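Local coordinates for hypothetical protein (Uncultured marine organism, PDB 2OD6), which is of unknown function but forms a ferredoxin-like dimer and holds 10-oxohexadecanoic acid in a pocket, consistent with binding fatty-acid-like molecules, at residues A[4-16]-A[96-109]. Numbering follows the deposited sequence. Where two conformers were deposited one is given.
Sequences EPKFTSFTTADFI and TAKFTTSRCLVVME. With OHA (10-oxohexadecanoic acid), chain E.
Strands 7-15 and 98-109 run antiparallel at 163°, their axes 4.5 Å apart, with hydrogen-bonded pairs Thr8-Cys104, Phe10-Ser102, Thr12-Thr100 and Asp14-Lys98 alternating with non-hydrogen-bonded ones. As in any such ladder, alternate residues are sorted onto two faces. Ser9, Thr11, Thr101 and Arg103 share the face that lines the ligand pocket. There Thr11 OG1 and Thr101 OG1 share a hydrogen bond of 2.8 Å in which either could be the donor; in both, OG1 stands anti to the carbonyl carbon, which turns the two hydroxyls to each other. Ser9 OG donates to carboxylate O2 of 10-oxohexadecanoic acid at 2.8 Å, while in one of its two conformers Arg103 brings NH2 to 2.7 Å from ligand O3. In that conformer the Arg103 chain runs extended from CG to NE, and the methyl Thr101 CG2 sits over one face of its guanidinium. The hydroxyls of Tyr65 and Tyr67 are also hydrogen-bonded to the ligand. The fold is ferredoxin-like and dimeric, consistent with the dimeric alpha/beta-barrel clan: 7-15 is flanked by 59-67 on its other edge, and 98-109 is the outermost strand within the chain, its C-terminal part pairing with a strand of the second subunit. The face of Thr8, Phe10 and Cys104 carries a sulfur-aromatic contact, Cys104 SG meeting the Phe10 ring at its edge, 3.7 Å from CE2. On the pocket-side face, Leu105 CD2 covers one face of the Phe7 ring, which also meets the ring of Trp53 of the second subunit. Where the ladder ends, Val106 N still donates to Lys6 O, and the Lys6 side chain crosses that of Glu109 at about a right angle, bent at chi3 (73°) and chi4, so that NZ meets Glu109 OE2 on its syn side, somewhat out of the carboxylate plane, 3.1 Å away in a salt bridge. An alanine in place of Glu109 would probably leave the Lys6 ammonium without this carboxylate mate and its bent chain freer to turn.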
# COMPACT_ATOMS: atom_id res chain seq x y z
N GLU A 4 -9.75 -10.70 -14.64
CA GLU A 4 -8.30 -10.60 -14.69
C GLU A 4 -7.91 -9.45 -13.77
O GLU A 4 -7.88 -8.31 -14.18
CB GLU A 4 -7.86 -10.36 -16.14
CG GLU A 4 -6.36 -10.42 -16.39
CD GLU A 4 -5.77 -11.81 -16.26
OE1 GLU A 4 -6.26 -12.74 -16.92
OE2 GLU A 4 -4.80 -11.95 -15.51
N PRO A 5 -7.67 -9.74 -12.49
CA PRO A 5 -7.42 -8.63 -11.56
C PRO A 5 -6.06 -7.99 -11.70
O PRO A 5 -5.09 -8.67 -12.06
CB PRO A 5 -7.53 -9.28 -10.18
CG PRO A 5 -7.13 -10.69 -10.42
CD PRO A 5 -7.63 -11.04 -11.80
N LYS A 6 -5.98 -6.70 -11.36
CA LYS A 6 -4.72 -6.04 -11.16
C LYS A 6 -4.00 -6.66 -9.98
O LYS A 6 -4.60 -7.24 -9.08
CB LYS A 6 -4.92 -4.55 -10.92
CG LYS A 6 -5.42 -3.83 -12.14
CD LYS A 6 -6.19 -2.59 -11.86
CE LYS A 6 -5.37 -1.45 -11.40
NZ LYS A 6 -5.99 -0.18 -11.93
N PHE A 7 -2.70 -6.54 -10.01
CA PHE A 7 -1.82 -7.01 -8.96
C PHE A 7 -1.07 -5.80 -8.35
O PHE A 7 -0.70 -4.89 -9.09
CB PHE A 7 -0.78 -7.98 -9.53
CG PHE A 7 -1.19 -9.43 -9.48
CD1 PHE A 7 -2.41 -9.84 -9.98
CD2 PHE A 7 -0.35 -10.38 -8.92
CE1 PHE A 7 -2.80 -11.19 -9.93
CE2 PHE A 7 -0.73 -11.72 -8.88
CZ PHE A 7 -1.95 -12.12 -9.39
N THR A 8 -0.88 -5.80 -7.02
CA THR A 8 -0.16 -4.75 -6.29
C THR A 8 0.69 -5.34 -5.20
O THR A 8 0.21 -6.15 -4.43
CB THR A 8 -1.10 -3.73 -5.65
OG1 THR A 8 -1.87 -3.10 -6.69
CG2 THR A 8 -0.33 -2.59 -4.93
N SER A 9 1.95 -4.91 -5.16
CA SER A 9 2.89 -5.33 -4.14
C SER A 9 3.22 -4.12 -3.28
O SER A 9 3.31 -3.00 -3.81
CB SER A 9 4.12 -5.85 -4.80
OG SER A 9 3.84 -6.98 -5.57
N PHE A 10 3.38 -4.34 -1.97
CA PHE A 10 3.76 -3.31 -1.02
C PHE A 10 4.98 -3.77 -0.36
O PHE A 10 4.94 -4.77 0.33
CB PHE A 10 2.69 -3.10 0.06
CG PHE A 10 1.34 -2.81 -0.49
CD1 PHE A 10 0.97 -1.52 -0.83
CD2 PHE A 10 0.44 -3.83 -0.69
CE1 PHE A 10 -0.29 -1.26 -1.34
CE2 PHE A 10 -0.82 -3.57 -1.21
CZ PHE A 10 -1.19 -2.29 -1.54
N THR A 11 6.09 -3.11 -0.64
CA THR A 11 7.36 -3.51 0.03
C THR A 11 7.59 -2.52 1.13
O THR A 11 7.64 -1.28 0.86
CB THR A 11 8.48 -3.49 -1.01
OG1 THR A 11 8.19 -4.46 -2.03
CG2 THR A 11 9.83 -3.79 -0.40
N THR A 12 7.87 -3.03 2.33
CA THR A 12 8.22 -2.19 3.46
C THR A 12 9.70 -2.37 3.66
O THR A 12 10.22 -3.51 3.74
CB THR A 12 7.41 -2.51 4.77
OG1 THR A 12 6.02 -2.29 4.51
CG2 THR A 12 7.88 -1.62 5.94
N ALA A 13 10.38 -1.24 3.70
CA ALA A 13 11.81 -1.16 3.87
C ALA A 13 12.17 -0.44 5.18
O ALA A 13 11.83 0.73 5.36
CB ALA A 13 12.34 -0.43 2.68
N ASP A 14 12.90 -1.10 6.08
CA ASP A 14 13.28 -0.51 7.35
C ASP A 14 14.75 -0.36 7.44
O ASP A 14 15.45 -1.28 7.06
CB ASP A 14 12.96 -1.46 8.49
CG ASP A 14 11.69 -1.13 9.17
OD1 ASP A 14 10.66 -1.34 8.52
OD2 ASP A 14 11.75 -0.64 10.32
N PHE A 15 15.20 0.73 8.07
CA PHE A 15 16.59 1.11 8.10
C PHE A 15 16.90 1.39 9.51
O PHE A 15 16.02 1.62 10.35
CB PHE A 15 16.85 2.34 7.26
CG PHE A 15 16.39 2.20 5.86
CD1 PHE A 15 15.13 2.53 5.54
CD2 PHE A 15 17.19 1.64 4.88
CE1 PHE A 15 14.68 2.38 4.29
CE2 PHE A 15 16.72 1.49 3.57
CZ PHE A 15 15.47 1.84 3.31
N ILE A 16 18.19 1.32 9.78
CA ILE A 16 18.72 1.55 11.07
C ILE A 16 18.73 2.99 11.59
O ILE A 16 18.98 3.21 12.79
CB ILE A 16 20.19 1.16 11.02
CG1 ILE A 16 20.34 -0.33 11.16
CG2 ILE A 16 20.95 1.91 12.03
CD1 ILE A 16 21.76 -0.61 11.46
N THR A 96 21.84 -3.44 4.79
CA THR A 96 21.54 -3.10 6.18
C THR A 96 20.01 -2.83 6.37
O THR A 96 19.50 -2.97 7.51
CB THR A 96 22.45 -1.94 6.67
OG1 THR A 96 22.35 -1.81 8.10
CG2 THR A 96 22.08 -0.62 5.94
N ALA A 97 19.30 -2.47 5.30
CA ALA A 97 17.84 -2.51 5.27
C ALA A 97 17.22 -3.91 5.46
O ALA A 97 17.84 -4.91 5.15
CB ALA A 97 17.33 -1.94 3.99
N LYS A 98 15.98 -3.96 5.96
CA LYS A 98 15.18 -5.19 6.10
C LYS A 98 14.00 -4.94 5.24
O LYS A 98 13.43 -3.86 5.33
CB LYS A 98 14.69 -5.38 7.53
CG LYS A 98 15.78 -5.52 8.54
CD LYS A 98 15.27 -6.05 9.90
CE LYS A 98 16.42 -6.50 10.77
NZ LYS A 98 16.06 -6.61 12.23
N PHE A 99 13.62 -5.88 4.36
CA PHE A 99 12.50 -5.56 3.37
C PHE A 99 11.49 -6.64 3.57
O PHE A 99 11.89 -7.78 3.76
CB PHE A 99 12.95 -5.70 1.94
CG PHE A 99 13.98 -4.72 1.54
CD1 PHE A 99 15.31 -4.99 1.76
CD2 PHE A 99 13.62 -3.53 0.94
CE1 PHE A 99 16.28 -4.05 1.41
CE2 PHE A 99 14.58 -2.60 0.58
CZ PHE A 99 15.91 -2.86 0.80
N THR A 100 10.21 -6.32 3.53
CA THR A 100 9.16 -7.35 3.56
C THR A 100 8.10 -6.91 2.58
O THR A 100 7.73 -5.74 2.54
CB THR A 100 8.57 -7.58 5.00
OG1 THR A 100 8.15 -6.33 5.57
CG2 THR A 100 9.60 -8.25 5.92
N THR A 101 7.63 -7.84 1.74
CA THR A 101 6.65 -7.51 0.69
C THR A 101 5.34 -8.24 0.88
O THR A 101 5.31 -9.43 1.14
CB THR A 101 7.19 -7.78 -0.72
OG1 THR A 101 8.39 -7.04 -0.90
CG2 THR A 101 6.18 -7.29 -1.78
N SER A 102 4.24 -7.50 0.73
CA SER A 102 2.95 -8.10 0.70
C SER A 102 2.46 -7.97 -0.72
O SER A 102 2.18 -6.87 -1.19
CB SER A 102 2.02 -7.46 1.74
OG SER A 102 2.40 -8.01 3.01
N ARG A 103 2.35 -9.11 -1.39
CA ARG A 103 1.85 -9.16 -2.77
C ARG A 103 0.37 -9.50 -2.77
O ARG A 103 -0.06 -10.47 -2.12
CB ARG A 103 2.64 -10.19 -3.57
CG ARG A 103 4.15 -9.94 -3.54
CD ARG A 103 4.92 -10.87 -4.46
NE ARG A 103 6.22 -10.29 -4.81
CZ ARG A 103 7.33 -10.41 -4.09
NH1 ARG A 103 7.35 -11.12 -2.97
NH2 ARG A 103 8.44 -9.83 -4.52
N CYS A 104 -0.39 -8.70 -3.53
CA CYS A 104 -1.86 -8.70 -3.51
C CYS A 104 -2.49 -8.75 -4.89
O CYS A 104 -1.84 -8.48 -5.88
CB CYS A 104 -2.37 -7.40 -2.83
SG CYS A 104 -1.64 -7.20 -1.17
N LEU A 105 -3.77 -9.13 -4.91
CA LEU A 105 -4.71 -8.90 -6.00
C LEU A 105 -5.63 -7.81 -5.55
O LEU A 105 -6.04 -7.78 -4.40
CB LEU A 105 -5.68 -10.08 -6.21
CG LEU A 105 -5.25 -11.51 -6.07
CD1 LEU A 105 -6.45 -12.39 -6.42
CD2 LEU A 105 -4.10 -11.74 -7.01
N VAL A 106 -6.03 -6.97 -6.49
CA VAL A 106 -6.98 -5.89 -6.20
C VAL A 106 -8.38 -6.49 -6.16
O VAL A 106 -8.85 -7.09 -7.14
CB VAL A 106 -6.90 -4.79 -7.25
CG1 VAL A 106 -7.93 -3.69 -6.96
CG2 VAL A 106 -5.49 -4.22 -7.33
N VAL A 107 -9.04 -6.33 -5.02
CA VAL A 107 -10.42 -6.76 -4.82
C VAL A 107 -11.40 -5.66 -5.30
O VAL A 107 -12.35 -5.94 -6.00
CB VAL A 107 -10.65 -7.12 -3.31
CG1 VAL A 107 -12.13 -7.50 -3.01
CG2 VAL A 107 -9.71 -8.25 -2.95
N MSE A 108 -11.14 -4.42 -4.89
CA MSE A 108 -11.98 -3.28 -5.24
C MSE A 108 -11.11 -2.04 -5.40
O MSE A 108 -10.08 -1.94 -4.76
CB MSE A 108 -13.02 -3.05 -4.13
CG MSE A 108 -13.21 -1.61 -3.60
SE MSE A 108 -14.65 -1.67 -2.24
CE MSE A 108 -14.05 -3.13 -1.17
N GLU A 109 -11.51 -1.12 -6.26
CA GLU A 109 -10.84 0.18 -6.32
C GLU A 109 -11.78 1.25 -6.81
O GLU A 109 -12.69 0.96 -7.55
CB GLU A 109 -9.52 0.14 -7.13
CG GLU A 109 -9.69 0.09 -8.61
CD GLU A 109 -8.35 0.13 -9.35
OE1 GLU A 109 -7.59 -0.85 -9.26
OE2 GLU A 109 -8.04 1.15 -10.00
O2 OHA E . 6.21 -6.53 -6.98
C16 OHA E . 7.20 -6.74 -6.28
O3 OHA E . 7.08 -7.73 -5.42
C15 OHA E . 8.51 -5.97 -6.41
C14 OHA E . 9.37 -6.08 -5.13
C13 OHA E . 10.82 -5.56 -5.26
C12 OHA E . 11.22 -4.49 -4.22
C11 OHA E . 12.75 -4.33 -4.01
C10 OHA E . 13.29 -2.89 -3.97
C9 OHA E . 13.47 -2.34 -5.41
C8 OHA E . 13.59 -0.80 -5.56
C7 OHA E . 13.51 -0.39 -7.03
O1 OHA E . 12.42 -0.19 -7.57
C6 OHA E . 14.73 -0.22 -7.91
C5 OHA E . 16.05 -0.35 -7.16
C4 OHA E . 17.23 -0.05 -8.10
C3 OHA E . 18.62 0.02 -7.44
C2 OHA E . 18.75 1.00 -6.26
C1 OHA E . 19.09 0.25 -4.98
O HOH W 1 1.51 -8.53 -6.60
O HOH W 2 10.46 -4.40 6.56
O HOH W 3 17.31 -2.20 8.96